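Local coordinates for protein phospholipase C-beta (PLC-beta) (Sepia officinalis, PDB 3QR0) that belongs to the phospholipase C-beta family, building PH, EF-hand-like, TIM-barrel and C2 domains into one chain, with a calcium ion bound in the barrel, at residues H317-G322 with V613-G618; L327-Y332 with S620-K625; Y333-H338 with T362-L367; D562-Q567 with G592-A597. All blocks are in the same frame, centred on the assembly; numbering follows the deposited sequence.

Contact 1 of 4, residues H317-G322 with V613-G618; sequences HRLDLG and VFEYNG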
loop_
_atom_site.group_PDB
_atom_site.type_symbol
_atom_site.label_atom_id
_atom_site.label_comp_id
_atom_site.label_asym_id
_atom_site.label_seq_id
_atom_site.Cartn_x
_atom_site.Cartn_y
_atom_site.Cartn_z
ATOM N N HIS A 317 -13.500 -7.994 -5.219
ATOM C CA HIS A 317 -13.135 -9.410 -5.100
ATOM C C HIS A 317 -11.612 -9.613 -4.993
ATOM O O HIS A 317 -11.157 -10.600 -4.412
ATOM C CB HIS A 317 -13.733 -10.248 -6.255
ATOM C CG HIS A 317 -13.093 -10.003 -7.589
ATOM N ND1 HIS A 317 -13.394 -8.907 -8.372
ATOM C CD2 HIS A 317 -12.167 -10.714 -8.278
ATOM C CE1 HIS A 317 -12.678 -8.952 -9.482
ATOM N NE2 HIS A 317 -11.923 -10.037 -9.449
ATOM N N ARG A 318 -10.834 -8.677 -5.542
ATOM C CA ARG A 318 -9.373 -8.701 -5.412
ATOM C C ARG A 318 -8.884 -8.005 -4.142
ATOM O O ARG A 318 -7.893 -8.424 -3.554
ATOM C CB ARG A 318 -8.706 -8.050 -6.627
ATOM C CG ARG A 318 -8.751 -8.892 -7.894
ATOM C CD ARG A 318 -7.609 -8.528 -8.857
ATOM N NE ARG A 318 -6.278 -8.906 -8.350
ATOM C CZ ARG A 318 -5.313 -8.060 -7.960
ATOM N NH1 ARG A 318 -5.478 -6.734 -7.992
ATOM N NH2 ARG A 318 -4.152 -8.547 -7.526
ATOM N N LEU A 319 -9.559 -6.929 -3.743
ATOM C CA LEU A 319 -9.194 -6.183 -2.538
ATOM C C LEU A 319 -9.377 -7.052 -1.299
ATOM O O LEU A 319 -8.531 -7.066 -0.412
ATOM C CB LEU A 319 -10.050 -4.917 -2.406
ATOM C CG LEU A 319 -9.760 -4.001 -1.210
ATOM C CD1 LEU A 319 -8.359 -3.414 -1.295
ATOM C CD2 LEU A 319 -10.796 -2.891 -1.126
ATOM N N ASP A 320 -10.494 -7.774 -1.263
ATOM C CA ASP A 320 -10.802 -8.729 -0.199
ATOM C C ASP A 320 -9.750 -9.833 -0.180
ATOM O O ASP A 320 -9.080 -10.077 -1.182
ATOM C CB ASP A 320 -12.203 -9.317 -0.439
ATOM C CG ASP A 320 -12.724 -10.127 0.738
ATOM O OD1 ASP A 320 -12.484 -9.746 1.899
ATOM O OD2 ASP A 320 -13.397 -11.148 0.495
ATOM N N LEU A 321 -9.595 -10.499 0.958
ATOM C CA LEU A 321 -8.648 -11.603 1.063
ATOM C C LEU A 321 -9.299 -12.841 0.449
ATOM O O LEU A 321 -9.744 -13.750 1.149
ATOM C CB LEU A 321 -8.221 -11.826 2.520
ATOM C CG LEU A 321 -6.816 -12.404 2.704
ATOM C CD1 LEU A 321 -6.358 -12.244 4.142
ATOM C CD2 LEU A 321 -6.769 -13.861 2.283
ATOM N N GLY A 322 -9.352 -12.847 -0.881
ATOM C CA GLY A 322 -10.095 -13.845 -1.638
ATOM C C GLY A 322 -9.251 -14.859 -2.383
ATOM O O GLY A 322 -9.784 -15.816 -2.935
ATOM N N VAL A 613 0.666 -2.795 -5.095
ATOM C CA VAL A 613 0.203 -4.129 -5.477
ATOM C C VAL A 613 -0.170 -4.984 -4.271
ATOM O O VAL A 613 -1.133 -5.753 -4.333
ATOM C CB VAL A 613 1.210 -4.894 -6.391
ATOM C CG1 VAL A 613 1.555 -4.056 -7.640
ATOM C CG2 VAL A 613 2.463 -5.282 -5.647
ATOM N N PHE A 614 0.571 -4.829 -3.172
ATOM C CA PHE A 614 0.332 -5.626 -1.966
ATOM C C PHE A 614 -0.797 -5.087 -1.071
ATOM O O PHE A 614 -1.062 -5.657 -0.011
ATOM C CB PHE A 614 1.633 -5.810 -1.161
ATOM C CG PHE A 614 2.513 -6.921 -1.677
ATOM C CD1 PHE A 614 2.098 -8.240 -1.603
ATOM C CD2 PHE A 614 3.749 -6.647 -2.247
ATOM C CE1 PHE A 614 2.900 -9.269 -2.076
ATOM C CE2 PHE A 614 4.553 -7.669 -2.724
ATOM C CZ PHE A 614 4.127 -8.981 -2.635
ATOM N N GLU A 615 -1.466 -4.014 -1.490
ATOM C CA GLU A 615 -2.713 -3.606 -0.856
ATOM C C GLU A 615 -3.785 -4.664 -1.093
ATOM O O GLU A 615 -4.649 -4.882 -0.246
ATOM C CB GLU A 615 -3.217 -2.267 -1.400
ATOM C CG GLU A 615 -4.429 -1.753 -0.623
ATOM C CD GLU A 615 -5.000 -0.469 -1.156
ATOM O OE1 GLU A 615 -4.783 -0.146 -2.346
ATOM O OE2 GLU A 615 -5.672 0.230 -0.366
ATOM N N TYR A 616 -3.715 -5.319 -2.250
ATOM C CA TYR A 616 -4.712 -6.308 -2.644
ATOM C C TYR A 616 -4.546 -7.625 -1.880
ATOM O O TYR A 616 -3.564 -7.827 -1.168
ATOM C CB TYR A 616 -4.688 -6.506 -4.168
ATOM C CG TYR A 616 -5.221 -5.289 -4.892
ATOM C CD1 TYR A 616 -6.581 -5.148 -5.127
ATOM C CD2 TYR A 616 -4.374 -4.264 -5.303
ATOM C CE1 TYR A 616 -7.089 -4.032 -5.770
ATOM C CE2 TYR A 616 -4.872 -3.142 -5.948
ATOM C CZ TYR A 616 -6.236 -3.034 -6.174
ATOM O OH TYR A 616 -6.756 -1.936 -6.812
ATOM N N ASN A 617 -5.543 -8.498 -2.013
ATOM C CA ASN A 617 -5.652 -9.712 -1.212
ATOM C C ASN A 617 -5.603 -9.409 0.294
ATOM O O ASN A 617 -4.845 -10.021 1.045
ATOM C CB ASN A 617 -4.600 -10.748 -1.613
ATOM C CG ASN A 617 -4.974 -12.156 -1.171
ATOM O OD1 ASN A 617 -6.140 -12.552 -1.254
ATOM N ND2 ASN A 617 -3.988 -12.916 -0.693
ATOM N N GLY A 618 -6.425 -8.448 0.706
ATOM C CA GLY A 618 -6.618 -8.122 2.120
ATOM C C GLY A 618 -5.435 -7.473 2.803
ATOM O O GLY A 618 -5.356 -7.468 4.030
HETATM O O HOH W 1 -2.045 -6.792 -6.793
HETATM O O HOH W 2 -7.676 -11.538 -3.613
#

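Contact 2 of 4, residues L327-Y332 with S620-K625; sequences LTLAAY and SGYLLK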
loop_
_atom_site.group_PDB
_atom_site.type_symbol
_atom_site.label_atom_id
_atom_site.label_comp_id
_atom_site.label_asym_id
_atom_site.label_seq_id
_atom_site.Cartn_x
_atom_site.Cartn_y
_atom_site.Cartn_z
ATOM N N LEU A 327 -2.014 -23.171 -1.457
ATOM C CA LEU A 327 -0.984 -23.756 -2.310
ATOM C C LEU A 327 0.376 -23.616 -1.629
ATOM O O LEU A 327 0.511 -22.892 -0.642
ATOM C CB LEU A 327 -0.979 -23.078 -3.682
ATOM C CG LEU A 327 -2.295 -23.232 -4.465
ATOM C CD1 LEU A 327 -2.259 -22.431 -5.752
ATOM C CD2 LEU A 327 -2.593 -24.706 -4.747
ATOM N N THR A 328 1.376 -24.323 -2.148
ATOM C CA THR A 328 2.735 -24.244 -1.624
ATOM C C THR A 328 3.235 -22.789 -1.527
ATOM O O THR A 328 2.904 -21.968 -2.379
ATOM C CB THR A 328 3.708 -25.062 -2.499
ATOM O OG1 THR A 328 5.046 -24.887 -2.024
ATOM C CG2 THR A 328 3.637 -24.617 -3.968
ATOM N N LEU A 329 4.018 -22.480 -0.490
ATOM C CA LEU A 329 4.631 -21.139 -0.321
ATOM C C LEU A 329 5.308 -20.604 -1.582
ATOM O O LEU A 329 5.291 -19.395 -1.841
ATOM C CB LEU A 329 5.683 -21.137 0.800
ATOM C CG LEU A 329 5.264 -20.710 2.210
ATOM C CD1 LEU A 329 6.437 -20.892 3.183
ATOM C CD2 LEU A 329 4.788 -19.265 2.224
ATOM N N ALA A 330 5.934 -21.502 -2.338
ATOM C CA ALA A 330 6.626 -21.140 -3.577
ATOM C C ALA A 330 5.694 -20.519 -4.633
ATOM O O ALA A 330 6.165 -19.885 -5.568
ATOM C CB ALA A 330 7.348 -22.370 -4.159
ATOM N N ALA A 331 4.385 -20.685 -4.464
ATOM C CA ALA A 331 3.393 -20.197 -5.422
ATOM C C ALA A 331 3.019 -18.715 -5.279
ATOM O O ALA A 331 2.209 -18.215 -6.049
ATOM C CB ALA A 331 2.128 -21.061 -5.334
ATOM N N TYR A 332 3.610 -18.013 -4.319
ATOM C CA TYR A 332 3.177 -16.660 -3.982
ATOM C C TYR A 332 4.276 -15.626 -4.131
ATOM O O TYR A 332 5.451 -15.919 -3.931
ATOM C CB TYR A 332 2.661 -16.624 -2.543
ATOM C CG TYR A 332 1.497 -17.544 -2.328
ATOM C CD1 TYR A 332 0.190 -17.089 -2.452
ATOM C CD2 TYR A 332 1.701 -18.882 -2.030
ATOM C CE1 TYR A 332 -0.892 -17.950 -2.270
ATOM C CE2 TYR A 332 0.633 -19.746 -1.851
ATOM C CZ TYR A 332 -0.656 -19.277 -1.975
ATOM O OH TYR A 332 -1.698 -20.150 -1.796
ATOM N N SER A 620 -2.663 -8.755 2.942
ATOM C CA SER A 620 -2.104 -9.910 3.653
ATOM C C SER A 620 -0.591 -10.047 3.481
ATOM O O SER A 620 0.059 -10.764 4.239
ATOM C CB SER A 620 -2.759 -11.187 3.145
ATOM O OG SER A 620 -2.472 -11.379 1.768
ATOM N N GLY A 621 -0.048 -9.386 2.460
ATOM C CA GLY A 621 1.358 -9.530 2.105
ATOM C C GLY A 621 1.636 -10.731 1.215
ATOM O O GLY A 621 2.795 -11.037 0.946
ATOM N N TYR A 622 0.577 -11.408 0.762
ATOM C CA TYR A 622 0.683 -12.553 -0.147
ATOM C C TYR A 622 -0.172 -12.347 -1.388
ATOM O O TYR A 622 -1.353 -12.030 -1.278
ATOM C CB TYR A 622 0.232 -13.835 0.558
ATOM C CG TYR A 622 1.255 -14.365 1.519
ATOM C CD1 TYR A 622 1.411 -13.801 2.783
ATOM C CD2 TYR A 622 2.082 -15.426 1.163
ATOM C CE1 TYR A 622 2.369 -14.287 3.665
ATOM C CE2 TYR A 622 3.033 -15.908 2.023
ATOM C CZ TYR A 622 3.175 -15.339 3.275
ATOM O OH TYR A 622 4.130 -15.827 4.126
ATOM N N LEU A 623 0.428 -12.540 -2.563
ATOM C CA LEU A 623 -0.295 -12.526 -3.830
ATOM C C LEU A 623 0.012 -13.827 -4.565
ATOM O O LEU A 623 1.177 -14.207 -4.703
ATOM C CB LEU A 623 0.137 -11.343 -4.691
ATOM C CG LEU A 623 -0.175 -9.947 -4.152
ATOM C CD1 LEU A 623 0.584 -8.875 -4.941
ATOM C CD2 LEU A 623 -1.668 -9.693 -4.189
ATOM N N LEU A 624 -1.032 -14.504 -5.032
ATOM C CA LEU A 624 -0.866 -15.756 -5.758
ATOM C C LEU A 624 -0.285 -15.469 -7.139
ATOM O O LEU A 624 -0.806 -14.619 -7.861
ATOM C CB LEU A 624 -2.217 -16.472 -5.890
ATOM C CG LEU A 624 -2.201 -17.871 -6.511
ATOM C CD1 LEU A 624 -1.371 -18.806 -5.641
ATOM C CD2 LEU A 624 -3.621 -18.409 -6.693
ATOM N N LYS A 625 0.786 -16.168 -7.506
ATOM C CA LYS A 625 1.363 -16.019 -8.844
ATOM C C LYS A 625 0.373 -16.484 -9.931
ATOM O O LYS A 625 -0.473 -17.348 -9.688
ATOM C CB LYS A 625 2.688 -16.789 -8.964
ATOM C CG LYS A 625 3.819 -16.216 -8.099
ATOM C CD LYS A 625 5.200 -16.745 -8.503
ATOM C CE LYS A 625 5.583 -17.981 -7.739
ATOM N NZ LYS A 625 6.825 -18.625 -8.251
#

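Contact 3 of 4, residues Y333-H338 with T362-L367; sequences YINSSH and TGCRCL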
loop_
_atom_site.group_PDB
_atom_site.type_symbol
_atom_site.label_atom_id
_atom_site.label_comp_id
_atom_site.label_asym_id
_atom_site.label_seq_id
_atom_site.Cartn_x
_atom_site.Cartn_y
_atom_site.Cartn_z
ATOM N N TYR A 333 3.875 -14.406 -4.465
ATOM C CA TYR A 333 4.733 -13.252 -4.271
ATOM C C TYR A 333 4.495 -12.804 -2.832
ATOM O O TYR A 333 3.348 -12.664 -2.412
ATOM C CB TYR A 333 4.379 -12.130 -5.240
ATOM C CG TYR A 333 4.576 -12.469 -6.695
ATOM C CD1 TYR A 333 5.795 -12.967 -7.159
ATOM C CD2 TYR A 333 3.555 -12.268 -7.617
ATOM C CE1 TYR A 333 5.981 -13.271 -8.505
ATOM C CE2 TYR A 333 3.731 -12.567 -8.964
ATOM C CZ TYR A 333 4.944 -13.065 -9.403
ATOM O OH TYR A 333 5.115 -13.366 -10.737
ATOM N N ILE A 334 5.575 -12.608 -2.085
ATOM C CA ILE A 334 5.515 -12.338 -0.648
ATOM C C ILE A 334 6.213 -11.000 -0.369
ATOM O O ILE A 334 7.386 -10.820 -0.698
ATOM C CB ILE A 334 6.192 -13.468 0.155
ATOM C CG1 ILE A 334 5.594 -14.832 -0.218
ATOM C CG2 ILE A 334 6.060 -13.219 1.661
ATOM C CD1 ILE A 334 6.213 -16.012 0.524
ATOM N N ASN A 335 5.472 -10.066 0.222
ATOM C CA ASN A 335 5.943 -8.701 0.461
ATOM C C ASN A 335 7.170 -8.710 1.386
ATOM O O ASN A 335 7.096 -9.223 2.512
ATOM C CB ASN A 335 4.781 -7.888 1.047
ATOM C CG ASN A 335 5.040 -6.395 1.089
ATOM O OD1 ASN A 335 6.093 -5.905 0.686
ATOM N ND2 ASN A 335 4.060 -5.662 1.595
ATOM N N SER A 336 8.289 -8.156 0.899
ATOM C CA SER A 336 9.603 -8.343 1.519
ATOM C C SER A 336 10.447 -7.071 1.668
ATOM O O SER A 336 10.547 -6.256 0.743
ATOM C CB SER A 336 10.408 -9.358 0.709
ATOM O OG SER A 336 9.744 -10.607 0.663
ATOM N N SER A 337 11.086 -6.948 2.832
ATOM C CA SER A 337 11.908 -5.799 3.193
ATOM C C SER A 337 13.392 -6.175 3.314
ATOM O O SER A 337 13.726 -7.219 3.869
ATOM C CB SER A 337 11.415 -5.239 4.530
ATOM O OG SER A 337 12.389 -4.420 5.140
ATOM N N HIS A 338 14.270 -5.313 2.798
ATOM C CA HIS A 338 15.731 -5.470 2.915
ATOM C C HIS A 338 16.317 -4.565 4.016
ATOM O O HIS A 338 15.865 -3.427 4.179
ATOM C CB HIS A 338 16.406 -5.113 1.581
ATOM C CG HIS A 338 17.903 -5.043 1.660
ATOM N ND1 HIS A 338 18.605 -3.865 1.526
ATOM C CD2 HIS A 338 18.828 -6.008 1.868
ATOM C CE1 HIS A 338 19.899 -4.109 1.647
ATOM N NE2 HIS A 338 20.061 -5.402 1.856
ATOM N N THR A 362 2.505 -2.371 7.267
ATOM C CA THR A 362 2.161 -2.296 5.842
ATOM C C THR A 362 1.692 -3.645 5.288
ATOM O O THR A 362 1.206 -3.720 4.158
ATOM C CB THR A 362 3.361 -1.878 4.982
ATOM O OG1 THR A 362 4.311 -2.950 4.933
ATOM C CG2 THR A 362 4.026 -0.607 5.529
ATOM N N GLY A 363 1.864 -4.707 6.071
ATOM C CA GLY A 363 1.570 -6.062 5.626
ATOM C C GLY A 363 2.798 -6.804 5.113
ATOM O O GLY A 363 2.697 -7.970 4.732
ATOM N N CYS A 364 3.954 -6.144 5.092
ATOM C CA CYS A 364 5.215 -6.818 4.771
ATOM C C CYS A 364 5.371 -8.087 5.612
ATOM O O CYS A 364 5.083 -8.069 6.814
ATOM C CB CYS A 364 6.400 -5.892 5.026
ATOM S SG CYS A 364 7.956 -6.520 4.399
ATOM N N ARG A 365 5.807 -9.178 4.982
ATOM C CA ARG A 365 5.906 -10.487 5.654
ATOM C C ARG A 365 7.337 -10.982 5.869
ATOM O O ARG A 365 7.562 -11.876 6.684
ATOM C CB ARG A 365 5.133 -11.559 4.870
ATOM C CG ARG A 365 3.634 -11.286 4.699
ATOM C CD ARG A 365 2.859 -11.416 6.013
ATOM N NE ARG A 365 2.872 -10.161 6.748
ATOM C CZ ARG A 365 2.553 -10.004 8.028
ATOM N NH1 ARG A 365 2.166 -11.028 8.784
ATOM N NH2 ARG A 365 2.625 -8.791 8.555
ATOM N N CYS A 366 8.297 -10.437 5.135
ATOM C CA CYS A 366 9.668 -10.929 5.203
ATOM C C CYS A 366 10.599 -9.783 5.563
ATOM O O CYS A 366 10.639 -8.762 4.870
ATOM C CB CYS A 366 10.087 -11.572 3.882
ATOM S SG CYS A 366 11.771 -12.299 3.896
ATOM N N LEU A 367 11.333 -9.967 6.654
ATOM C CA LEU A 367 12.169 -8.929 7.238
ATOM C C LEU A 367 13.597 -9.416 7.329
ATOM O O LEU A 367 13.853 -10.626 7.281
ATOM C CB LEU A 367 11.690 -8.592 8.651
ATOM C CG LEU A 367 10.190 -8.467 8.893
ATOM C CD1 LEU A 367 9.927 -8.323 10.390
ATOM C CD2 LEU A 367 9.600 -7.303 8.121
HETATM O O HOH W 3 1.072 -5.883 2.369
#

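Contact 4 of 4, residues D562-Q567 with G592-A597; sequences DYNKKQ and GCQLVA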
loop_
_atom_site.group_PDB
_atom_site.type_symbol
_atom_site.label_atom_id
_atom_site.label_comp_id
_atom_site.label_asym_id
_atom_site.label_seq_id
_atom_site.Cartn_x
_atom_site.Cartn_y
_atom_site.Cartn_z
ATOM N N ASP A 562 11.214 -22.109 -13.607
ATOM C CA ASP A 562 10.901 -23.477 -13.185
ATOM C C ASP A 562 11.359 -23.767 -11.753
ATOM O O ASP A 562 10.635 -24.389 -10.983
ATOM C CB ASP A 562 11.530 -24.499 -14.137
ATOM C CG ASP A 562 10.730 -24.696 -15.425
ATOM O OD1 ASP A 562 11.176 -25.513 -16.254
ATOM O OD2 ASP A 562 9.676 -24.054 -15.619
ATOM N N TYR A 563 12.561 -23.316 -11.407
ATOM C CA TYR A 563 13.074 -23.423 -10.033
ATOM C C TYR A 563 12.090 -22.831 -9.015
ATOM O O TYR A 563 11.816 -23.434 -7.968
ATOM C CB TYR A 563 14.444 -22.731 -9.928
ATOM C CG TYR A 563 14.936 -22.533 -8.512
ATOM C CD1 TYR A 563 15.756 -23.476 -7.895
ATOM C CD2 TYR A 563 14.576 -21.403 -7.788
ATOM C CE1 TYR A 563 16.204 -23.293 -6.588
ATOM C CE2 TYR A 563 15.016 -21.214 -6.485
ATOM C CZ TYR A 563 15.830 -22.157 -5.891
ATOM O OH TYR A 563 16.251 -21.952 -4.597
ATOM N N ASN A 564 11.543 -21.663 -9.341
ATOM C CA ASN A 564 10.624 -20.952 -8.448
ATOM C C ASN A 564 9.206 -21.540 -8.364
ATOM O O ASN A 564 8.354 -21.005 -7.656
ATOM C CB ASN A 564 10.556 -19.468 -8.840
ATOM C CG ASN A 564 11.787 -18.690 -8.398
ATOM O OD1 ASN A 564 12.352 -18.951 -7.335
ATOM N ND2 ASN A 564 12.207 -17.727 -9.211
ATOM N N LYS A 565 8.944 -22.629 -9.081
ATOM C CA LYS A 565 7.670 -23.321 -8.947
ATOM C C LYS A 565 7.633 -24.199 -7.699
ATOM O O LYS A 565 6.563 -24.440 -7.146
ATOM C CB LYS A 565 7.360 -24.141 -10.202
ATOM C CG LYS A 565 7.148 -23.260 -11.417
ATOM C CD LYS A 565 6.889 -24.042 -12.682
ATOM C CE LYS A 565 6.729 -23.095 -13.878
ATOM N NZ LYS A 565 6.944 -23.807 -15.157
ATOM N N LYS A 566 8.801 -24.655 -7.258
ATOM C CA LYS A 566 8.912 -25.539 -6.103
ATOM C C LYS A 566 9.719 -24.939 -4.955
ATOM O O LYS A 566 9.431 -25.221 -3.793
ATOM C CB LYS A 566 9.529 -26.867 -6.533
ATOM C CG LYS A 566 8.652 -27.653 -7.485
ATOM C CD LYS A 566 9.317 -28.958 -7.912
ATOM C CE LYS A 566 8.313 -29.907 -8.545
ATOM N NZ LYS A 566 8.929 -31.222 -8.880
ATOM N N GLN A 567 10.721 -24.124 -5.279
ATOM C CA GLN A 567 11.613 -23.544 -4.279
ATOM C C GLN A 567 11.517 -22.027 -4.264
ATOM O O GLN A 567 10.982 -21.414 -5.183
ATOM C CB GLN A 567 13.056 -23.991 -4.525
ATOM C CG GLN A 567 13.257 -25.484 -4.277
ATOM C CD GLN A 567 14.656 -25.954 -4.592
ATOM O OE1 GLN A 567 14.875 -26.649 -5.581
ATOM N NE2 GLN A 567 15.618 -25.576 -3.751
ATOM N N GLY A 592 9.302 -15.298 -11.327
ATOM C CA GLY A 592 8.617 -16.063 -10.287
ATOM C C GLY A 592 9.267 -16.017 -8.914
ATOM O O GLY A 592 8.892 -16.807 -8.046
ATOM N N CYS A 593 10.227 -15.103 -8.710
ATOM C CA CYS A 593 10.884 -14.932 -7.402
ATOM C C CYS A 593 9.868 -14.423 -6.392
ATOM O O CYS A 593 9.085 -13.532 -6.698
ATOM C CB CYS A 593 12.066 -13.952 -7.469
ATOM S SG CYS A 593 13.370 -14.435 -8.615
ATOM N N GLN A 594 9.900 -14.988 -5.191
ATOM C CA GLN A 594 8.858 -14.757 -4.197
ATOM C C GLN A 594 9.200 -13.650 -3.208
ATOM O O GLN A 594 8.331 -12.854 -2.840
ATOM C CB GLN A 594 8.561 -16.039 -3.422
ATOM C CG GLN A 594 8.169 -17.212 -4.300
ATOM C CD GLN A 594 9.369 -18.004 -4.791
ATOM O OE1 GLN A 594 10.516 -17.568 -4.665
ATOM N NE2 GLN A 594 9.109 -19.173 -5.343
ATOM N N LEU A 595 10.458 -13.608 -2.775
ATOM C CA LEU A 595 10.886 -12.685 -1.731
ATOM C C LEU A 595 11.781 -11.602 -2.336
ATOM O O LEU A 595 13.000 -11.639 -2.200
ATOM C CB LEU A 595 11.610 -13.444 -0.612
ATOM C CG LEU A 595 10.806 -14.507 0.148
ATOM C CD1 LEU A 595 11.723 -15.350 1.048
ATOM C CD2 LEU A 595 9.703 -13.869 0.969
ATOM N N VAL A 596 11.153 -10.643 -3.012
ATOM C CA VAL A 596 11.872 -9.584 -3.698
ATOM C C VAL A 596 12.026 -8.390 -2.740
ATOM O O VAL A 596 11.169 -7.506 -2.682
ATOM C CB VAL A 596 11.152 -9.214 -5.005
ATOM C CG1 VAL A 596 11.922 -8.147 -5.768
ATOM C CG2 VAL A 596 10.992 -10.452 -5.861
ATOM N N ALA A 597 13.129 -8.396 -1.994
ATOM C CA ALA A 597 13.349 -7.470 -0.874
ATOM C C ALA A 597 13.680 -6.035 -1.295
ATOM O O ALA A 597 14.549 -5.793 -2.140
ATOM C CB ALA A 597 14.438 -8.002 0.047
#

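Contact 1 of 4, residues H317-G322 with V613-G618
Over one face of the Tyr616 ring sits Arg318 NH1, 3.4 Å from Tyr616 CG and displaced toward the rim. Guanidinium and ring planes are 31° apart, so the charged group leans on the ring instead of lying flat upon it. At the ring edge, near its plane, comes Leu319 N, 3.7 Å from Tyr616 CD1. Helix 316-319 ends here, and its last carbonyls meet the loop between helix 605-613 and strand 622-624, within the Y part of the TIM barrel. A water lies in the guanidinium plane at its edge, accepting from Arg318 NH2 at 2.8 Å and donating to Val613 O. The bend at chi3 of Arg318 (68°) helps carry the group across the ring, while NE has a long, weak ion pair with Asp739.

Asn617 N donates to Arg318 O (2.8 Å, 158°) and Gly618 N to Leu319 O (2.8 Å), so successive amides take successive carbonyls. Beyond them Leu321 centres an inverse gamma turn, its buried N without a partner in the model. The Asn617 side chain, with ND2 bonded to Tyr622 O and OD1 to Ala323 N, crosses that of Leu321 at a slant: Leu321 CD2 packs 3.8 Å from Asn617 OD1, and Leu321 CG rests 3.5 Å from Asn617 O.

Contact 2 of 4, residues L327-Y332 with S620-K625
Tyr332 pairs with Leu624 as an antiparallel, non-hydrogen-bonded couple, and its side chain runs from Tyr622 past the Leu623 carbonyl to Leu624. CB lies 3.6 Å from Leu623 O and touches the edge of the Tyr622 ring, 3.9 Å from Tyr622 CD2, with the two tyrosine side chains crossing at about a right angle. Further out, CD1 of Tyr332 reaches Leu624 CA at 3.7 Å, and CE1 meets the methyl Leu624 CD1 at 3.5 Å. That methyl lies over the ring face, 28° off the normal, which makes a CH-pi contact; Leu624 gets it there with CG anti to the backbone N (chi1 -174°). At the tip, Tyr332 OH accepts from Leu327 N at 3.1 Å and donates to Asn324 O, so two bonds fix the phenol end. Leu327 CD1 closes on the same Leu624 CD1 at 3.7 Å, and Leu329 CD2 approaches the Tyr622 ring edge, 3.8 Å from Tyr622 CE2. The backbone tie is Lys625 N to Ala331 O (2.9 Å, 164°), and Lys625 CB and CG pass alongside that oxygen.

The pair belongs to the small antiparallel sheet of strands 332-334 and 622-624, which joins the X and Y parts of the barrel sequence. A 3-10 turn, 329-331, leads into it, and Arg630 of helix 627-630 packs on Leu327, Ala331 and Leu624.

Contact 3 of 4, residues Y333-H338 with T362-L367
Asn335 and Cys364 both extend with the first side-chain bond anti to the backbone N (chi1 -169° for CG, -170° for SG). This lays the Asn335 amide along the Cys364 backbone and brings the sulfur, Cys364 SG, against the backbone of Ser337, 3.5 Å from Ser337 N and 3.7 Å from Ser337 CB. The amide is held at both ends: OD1 accepts from Asn610 ND2, and ND2 donates to a water at 3.1 Å that in turn donates to Thr362 O.

Asn335 O is gripped by two successive amides. Arg365 N reaches it at 2.8 Å from a position tilted out of the carbonyl plane, and Cys366 N at 3.1 Å within that plane. Ser337 N then donates to Cys366 O (2.8 Å, 168°), and these bonds bridge Ser336 to Cys366.

The contact belongs to the start of the TIM barrel, in its X part. The chain just after strand 332-334 runs beside the entry to strand 366-372, with helix 354-361 between them in sequence. Gly363 ends that helix in a Schellman motif, its positive phi turning the chain toward the strand, and Thr362 OG1, hydrogen-bonded to Val359 O, accepts from Cys364 N in an ST turn. Both segments lead directly to calcium ligands, Asn339 after His338 and Glu368 after Leu367.

Ser336 OG donates to Ile334 O from above the carbonyl plane and lies 3.4 Å from Cys366 CB. Ile334 CG2 crosses the aliphatic base of Arg365, 3.7 Å from Arg365 CB; NE holds the bent arm to Gly363 O, and NH1 reaches Ala404 O and Tyr410 O.

Contact 4 of 4, residues D562-Q567 with G592-A597
Gln594 NE2 is shared between two carbonyls: it donates to Gln567 O across the contact (2.9 Å, 142°) and to Ala330 O. Asn564 O is also close, yet the angle is too poor for a bond. The other end of the amide, Gln594 OE1, accepts from Thr569 N, so both its atoms are engaged and its rotation is fixed. A bend at chi2 (87°) folds the side chain so that the amide can reach these partners.

This belongs to the Y part of the TIM barrel: the loop after helix 557-563, which leads into strand 569-572, meets the loop before the neighbouring parallel strand 595-596. Gly592 is the C-prime residue of a Schellman motif that ends helix 586-589.

The Asn564 side chain lies between the Gly592-Cys593 turn and the Gln594 amide, with Asn564 OD1 3.5 Å from Gln594 OE1; both oxygens are acceptors and both serve Thr569, OD1 at its OG1 and OE1 at its backbone N. Asn564 ND2 donates to Ala591 O and lies 3.5 Å from Cys593 SG. The Asn564 and Gln594 amide planes stand 85° apart, nearly perpendicular. Lys625 NZ bonds to both Gly592 O and Asn564 O, tying the two loops together. Across the contact, Asn564 CB presses against the turn, 3.2 Å from Gly592 O.

Read from the N terminus, contact 1 opens first at 317-322 and contact 2 soon after at 327-332. Contact 3 opens at 333-338 and at 362-367 closes a short loop that holds helix 354-361. Contact 4 follows in series, opening at 562-567 and closing at 592-597. Contact 1 then closes at 613-618 and contact 2 at 620-625, so these two long loops cross, and each encloses contacts 3 and 4. Strand 332-334 is the meeting point: it pairs with 622-624, where Leu623 O takes Tyr333 N, and its Ile334 N bonds to Gln594 O of contact 4. This joins the X and Y barrel parts, and contact 1 sets the end of helix 316-319 on the loop before strand 622-624.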